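Local coordinates for Low density lipoprotein receptor adapter protein 1 (Rattus norvegicus, PDB 3SO6) that serves as a clathrin-associated adaptor for LDL receptor endocytosis, its phosphotyrosine-binding (PID) domain engaging the NPXY internalization motif of the receptor tail, at residues 27-32 and 86-91; 44-49 and 102-107. All coordinates share one frame; numbering follows the deposited sequence.

Contact 1: residues 27-32 and 86-91; sequences AAVKRI and VFAYIA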
loop_
_atom_site.group_PDB
_atom_site.type_symbol
_atom_site.label_atom_id
_atom_site.label_comp_id
_atom_site.label_asym_id
_atom_site.label_seq_id
_atom_site.Cartn_x
_atom_site.Cartn_y
_atom_site.Cartn_z
ATOM N N ALA A 27 9.871 9.389 5.426
ATOM C CA ALA A 27 9.730 9.800 6.827
ATOM C C ALA A 27 8.672 9.009 7.521
ATOM O O ALA A 27 8.800 8.650 8.700
ATOM C CB ALA A 27 9.462 11.296 6.918
ATOM N N ALA A 28 7.606 8.642 6.804
ATOM C CA ALA A 28 6.494 7.895 7.405
ATOM C C ALA A 28 7.019 6.503 7.798
ATOM O O ALA A 28 6.686 6.010 8.865
ATOM C CB ALA A 28 5.329 7.735 6.457
ATOM N N VAL A 29 7.710 5.863 6.869
ATOM C CA VAL A 29 8.198 4.518 7.118
ATOM C C VAL A 29 9.173 4.594 8.303
ATOM O O VAL A 29 9.153 3.695 9.156
ATOM C CB VAL A 29 8.879 3.883 5.861
ATOM C CG1 VAL A 29 9.741 2.611 6.247
ATOM C CG2 VAL A 29 7.819 3.536 4.823
ATOM N N LYS A 30 10.032 5.628 8.396
ATOM C CA LYS A 30 10.935 5.713 9.527
ATOM C C LYS A 30 10.139 5.718 10.844
ATOM O O LYS A 30 10.501 5.034 11.816
ATOM C CB LYS A 30 11.838 6.997 9.366
ATOM C CG LYS A 30 12.723 7.335 10.548
ATOM C CD LYS A 30 13.450 8.735 10.414
ATOM C CE LYS A 30 14.755 8.859 11.253
ATOM N NZ LYS A 30 15.837 7.910 10.678
ATOM N N ARG A 31 9.050 6.497 10.897
ATOM C CA ARG A 31 8.270 6.612 12.099
ATOM C C ARG A 31 7.598 5.301 12.423
ATOM O O ARG A 31 7.585 4.882 13.617
ATOM C CB ARG A 31 7.102 7.638 11.865
ATOM C CG ARG A 31 7.427 9.103 11.857
ATOM C CD ARG A 31 6.209 10.003 12.012
ATOM N NE ARG A 31 5.310 10.025 10.843
ATOM C CZ ARG A 31 5.519 10.719 9.701
ATOM N NH1 ARG A 31 6.675 11.299 9.446
ATOM N NH2 ARG A 31 4.587 10.784 8.767
ATOM N N ILE A 32 6.972 4.670 11.407
ATOM C CA ILE A 32 6.217 3.459 11.677
ATOM C C ILE A 32 7.191 2.369 12.139
ATOM O O ILE A 32 6.862 1.622 13.061
ATOM C CB ILE A 32 5.507 3.023 10.347
ATOM C CG1 ILE A 32 4.402 4.016 9.954
ATOM C CG2 ILE A 32 4.951 1.621 10.500
ATOM C CD1 ILE A 32 3.943 3.812 8.499
ATOM N N VAL A 86 10.797 -2.970 3.492
ATOM C CA VAL A 86 9.409 -2.424 3.745
ATOM C C VAL A 86 8.755 -1.982 2.446
ATOM O O VAL A 86 9.380 -1.266 1.662
ATOM C CB VAL A 86 9.472 -1.245 4.756
ATOM C CG1 VAL A 86 8.111 -0.582 4.936
ATOM C CG2 VAL A 86 10.075 -1.747 6.107
ATOM N N PHE A 87 7.539 -2.482 2.280
ATOM C CA PHE A 87 6.632 -1.955 1.266
ATOM C C PHE A 87 5.609 -1.043 1.978
ATOM O O PHE A 87 5.109 -1.422 3.066
ATOM C CB PHE A 87 5.905 -3.132 0.621
ATOM C CG PHE A 87 4.657 -2.667 -0.121
ATOM C CD1 PHE A 87 4.755 -1.973 -1.343
ATOM C CD2 PHE A 87 3.379 -2.875 0.426
ATOM C CE1 PHE A 87 3.616 -1.490 -1.993
ATOM C CE2 PHE A 87 2.266 -2.315 -0.190
ATOM C CZ PHE A 87 2.367 -1.657 -1.394
ATOM N N ALA A 88 5.279 0.094 1.379
ATOM C CA ALA A 88 4.255 0.937 1.988
ATOM C C ALA A 88 3.402 1.557 0.894
ATOM O O ALA A 88 3.844 1.783 -0.272
ATOM C CB ALA A 88 4.871 2.022 2.922
ATOM N N TYR A 89 2.192 1.908 1.270
ATOM C CA TYR A 89 1.343 2.756 0.392
ATOM C C TYR A 89 0.795 3.925 1.113
ATOM O O TYR A 89 0.747 3.902 2.378
ATOM C CB TYR A 89 0.254 1.919 -0.314
ATOM C CG TYR A 89 -0.824 1.379 0.593
ATOM C CD1 TYR A 89 -1.885 2.210 0.980
ATOM C CD2 TYR A 89 -0.747 0.101 1.152
ATOM C CE1 TYR A 89 -2.854 1.787 1.841
ATOM C CE2 TYR A 89 -1.786 -0.387 2.042
ATOM C CZ TYR A 89 -2.818 0.500 2.356
ATOM O OH TYR A 89 -3.793 0.067 3.235
ATOM N N ILE A 90 0.397 4.962 0.390
ATOM C CA ILE A 90 -0.325 6.097 1.003
ATOM C C ILE A 90 -1.767 5.994 0.418
ATOM O O ILE A 90 -1.919 5.868 -0.831
ATOM C CB ILE A 90 0.322 7.434 0.685
ATOM C CG1 ILE A 90 1.756 7.461 1.273
ATOM C CG2 ILE A 90 -0.477 8.572 1.259
ATOM C CD1 ILE A 90 2.600 8.685 0.894
ATOM N N ALA A 91 -2.794 6.160 1.271
ATOM C CA ALA A 91 -4.133 6.222 0.762
ATOM C C ALA A 91 -4.939 7.169 1.590
ATOM O O ALA A 91 -4.764 7.242 2.815
ATOM C CB ALA A 91 -4.777 4.840 0.833
#

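Contact 2: residues 44-49 and 102-107; sequences QKVTLK and HAFLCT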
loop_
_atom_site.group_PDB
_atom_site.type_symbol
_atom_site.label_atom_id
_atom_site.label_comp_id
_atom_site.label_asym_id
_atom_site.label_seq_id
_atom_site.Cartn_x
_atom_site.Cartn_y
_atom_site.Cartn_z
ATOM N N GLN A 44 1.318 -8.291 13.433
ATOM C CA GLN A 44 0.129 -8.995 12.869
ATOM C C GLN A 44 0.459 -9.481 11.465
ATOM O O GLN A 44 0.913 -8.700 10.638
ATOM C CB GLN A 44 -1.065 -8.037 12.891
ATOM C CG GLN A 44 -2.384 -8.640 12.312
ATOM C CD GLN A 44 -3.429 -7.611 12.110
ATOM O OE1 GLN A 44 -3.134 -6.423 12.135
ATOM N NE2 GLN A 44 -4.664 -8.037 11.833
ATOM N N LYS A 45 0.169 -10.758 11.176
ATOM C CA LYS A 45 0.349 -11.310 9.852
ATOM C C LYS A 45 -0.838 -10.862 8.982
ATOM O O LYS A 45 -2.014 -11.048 9.365
ATOM C CB LYS A 45 0.435 -12.862 9.894
ATOM C CG LYS A 45 1.684 -13.265 10.689
ATOM C CD LYS A 45 1.986 -14.780 10.615
ATOM C CE LYS A 45 3.321 -15.182 11.306
ATOM N NZ LYS A 45 3.356 -14.734 12.761
ATOM N N VAL A 46 -0.530 -10.195 7.888
ATOM C CA VAL A 46 -1.562 -9.738 7.011
ATOM C C VAL A 46 -1.307 -10.202 5.596
ATOM O O VAL A 46 -0.150 -10.185 5.150
ATOM C CB VAL A 46 -1.699 -8.173 7.118
ATOM C CG1 VAL A 46 -2.586 -7.524 6.039
ATOM C CG2 VAL A 46 -2.100 -7.749 8.547
ATOM N N THR A 47 -2.380 -10.532 4.880
ATOM C CA THR A 47 -2.329 -10.895 3.470
ATOM C C THR A 47 -2.835 -9.768 2.634
ATOM O O THR A 47 -3.811 -9.130 2.961
ATOM C CB THR A 47 -3.190 -12.174 3.259
ATOM O OG1 THR A 47 -2.572 -13.181 4.072
ATOM C CG2 THR A 47 -3.235 -12.584 1.838
ATOM N N LEU A 48 -2.046 -9.417 1.617
ATOM C CA LEU A 48 -2.449 -8.387 0.647
ATOM C C LEU A 48 -2.797 -9.057 -0.685
ATOM O O LEU A 48 -2.004 -9.844 -1.212
ATOM C CB LEU A 48 -1.283 -7.442 0.300
ATOM C CG LEU A 48 -0.911 -6.429 1.335
ATOM C CD1 LEU A 48 -0.352 -7.114 2.650
ATOM C CD2 LEU A 48 0.092 -5.350 0.836
ATOM N N LYS A 49 -3.962 -8.732 -1.225
ATOM C CA LYS A 49 -4.343 -9.195 -2.572
ATOM C C LYS A 49 -4.469 -7.941 -3.437
ATOM O O LYS A 49 -5.376 -7.065 -3.235
ATOM C CB LYS A 49 -5.629 -10.044 -2.555
ATOM C CG LYS A 49 -5.880 -10.694 -3.962
ATOM C CD LYS A 49 -7.144 -11.613 -4.005
ATOM N N HIS A 102 0.515 3.256 5.202
ATOM C CA HIS A 102 0.485 1.938 5.806
ATOM C C HIS A 102 1.701 1.110 5.347
ATOM O O HIS A 102 1.994 1.053 4.141
ATOM C CB HIS A 102 -0.776 1.150 5.412
ATOM C CG HIS A 102 -2.045 1.758 5.937
ATOM N ND1 HIS A 102 -2.697 1.292 7.056
ATOM C CD2 HIS A 102 -2.759 2.832 5.503
ATOM C CE1 HIS A 102 -3.792 2.008 7.258
ATOM N NE2 HIS A 102 -3.838 2.980 6.359
ATOM N N ALA A 103 2.477 0.562 6.313
ATOM C CA ALA A 103 3.729 -0.090 6.014
ATOM C C ALA A 103 3.727 -1.558 6.404
ATOM O O ALA A 103 3.133 -1.928 7.431
ATOM C CB ALA A 103 4.893 0.645 6.668
ATOM N N PHE A 104 4.389 -2.369 5.556
ATOM C CA PHE A 104 4.414 -3.794 5.720
ATOM C C PHE A 104 5.841 -4.282 5.618
ATOM O O PHE A 104 6.629 -3.859 4.743
ATOM C CB PHE A 104 3.582 -4.465 4.591
ATOM C CG PHE A 104 2.161 -3.962 4.564
ATOM C CD1 PHE A 104 1.842 -2.741 3.973
ATOM C CD2 PHE A 104 1.122 -4.715 5.227
ATOM C CE1 PHE A 104 0.500 -2.276 4.032
ATOM C CE2 PHE A 104 -0.190 -4.229 5.261
ATOM C CZ PHE A 104 -0.461 -2.997 4.683
ATOM N N LEU A 105 6.195 -5.213 6.498
ATOM C CA LEU A 105 7.528 -5.787 6.521
ATOM C C LEU A 105 7.501 -7.104 5.699
ATOM O O LEU A 105 6.615 -7.977 5.904
ATOM C CB LEU A 105 7.901 -6.137 7.947
ATOM C CG LEU A 105 9.297 -6.736 8.078
ATOM C CD1 LEU A 105 10.429 -5.731 7.836
ATOM C CD2 LEU A 105 9.489 -7.198 9.547
ATOM N N CYS A 106 8.436 -7.180 4.747
ATOM C CA CYS A 106 8.595 -8.344 3.885
ATOM C C CYS A 106 9.790 -9.116 4.434
ATOM O O CYS A 106 10.643 -8.602 5.163
ATOM C CB CYS A 106 8.832 -7.904 2.440
ATOM S SG CYS A 106 7.514 -6.785 1.843
ATOM N N THR A 107 9.939 -10.343 3.983
ATOM C CA THR A 107 11.151 -11.118 4.348
ATOM C C THR A 107 12.429 -10.611 3.762
ATOM O O THR A 107 13.535 -10.779 4.388
ATOM C CB THR A 107 10.975 -12.632 3.999
ATOM O OG1 THR A 107 10.538 -12.699 2.630
ATOM C CG2 THR A 107 9.846 -13.184 4.822
#

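Contact 1: residues 27-32 and 86-91
V29 faces V86 and A88 where one turn of helix 22-38 lies against strand 86-92. The backbones are closest at V29 and A88, whose CA atoms are 7.4 Å apart. No hydrogen bond joins the two segments. Within the helical segment R31 N bonds to A27 O and I32 N to A28 O. The strand segment makes its backbone bonds to D80, T78 and S75 on one side and to F104 and H102 on the other.

V29 points its CB at the strand and splits its two methyls between two residues. Its CG1, anti to the backbone N (chi1 164°), meets V86 CG1 tip to tip at 3.8 Å. V29 CG2 packs on A88 CB, also at 3.8 Å. V86 CG1 lies beside both V29 methyls, with V29 CG2 4.1 Å from it. All three residues are buried, and the contact is purely apolar.

The fold is the PTB variant of the pleckstrin-homology superfold, a bent antiparallel sheet closed by a C-terminal helix. Helix 22-38 is an addition to that core, inserted between the first two strands. It packs on the outer face of strand 86-92. F87 points the other way, into the interior, where it meets V115, T116 and V119 of helix 109-131. With an alanine here in place of V29 both methyls are gone, which would probably leave V86 CG1 and A88 CB facing a gap and cost the helix its main apolar hold on this strand.

I32 continues the same helix face onto strands 99-105 and 4-16, touching A103, L11 and T14.

Contact 2: residues 44-49 and 102-107
F104 reaches across the interior to V46 and L48, and the two backbones stay well apart, with 8.5 Å between V46 CA and F104 CA. H102 comes first along strand 99-105. Neither it nor A103 touches 44-49: the H102 ring bonds through ND1 to Y10 OH and through NE2 to E100 OE1, and A103 packs on V86.

F104 carries the whole contact. Its CG sits anti to the carbonyl carbon (chi1 -57°), which sends the ring toward strand 44-51. L48 CD2 lies over one face, 4.3 Å from the ring centroid and 3° off the normal, a CH-pi contact. L48 CD1 comes down on the same side of the ring plane, just outside the CD2-CE2 bond, 3.8 Å from F104 CD2. V46 CG1 comes in at the edge, near the ring plane, 4.1 Å from F104 CE2. L57 touches all three side chains, and F87 and Y89 also pack on F104.

Strand 4-16 lies between the two strands in the sheet. The sheet folds over on itself in this PTB domain, so F104 reaches V46 and L48 across its apolar interior by side chains alone. With no polar group taking part, the join rests on dispersion and on burial of apolar surface.

Contacts 1 and 2 have centres about 12 Å apart in the same PTB domain. Along the chain their segments alternate: 27-32, 44-49, 86-91, 102-107. Helix 22-38 leads directly to strand 44-51, and strand 86-92 to strand 99-105. The last two are antiparallel neighbours in one sheet. There F87 O and F104 N, 2.8 Å apart, and Y89 O and H102 N, 2.9 Å apart, probably form hydrogen bonds. Contact 1 lies on the outer face of this strand pair, and contact 2 on the inner one. Contact 1 joins the inserted helix to strand 86-92, and contact 2 joins strand 44-51 to strand 99-105, within the domain that recognises the receptor tail.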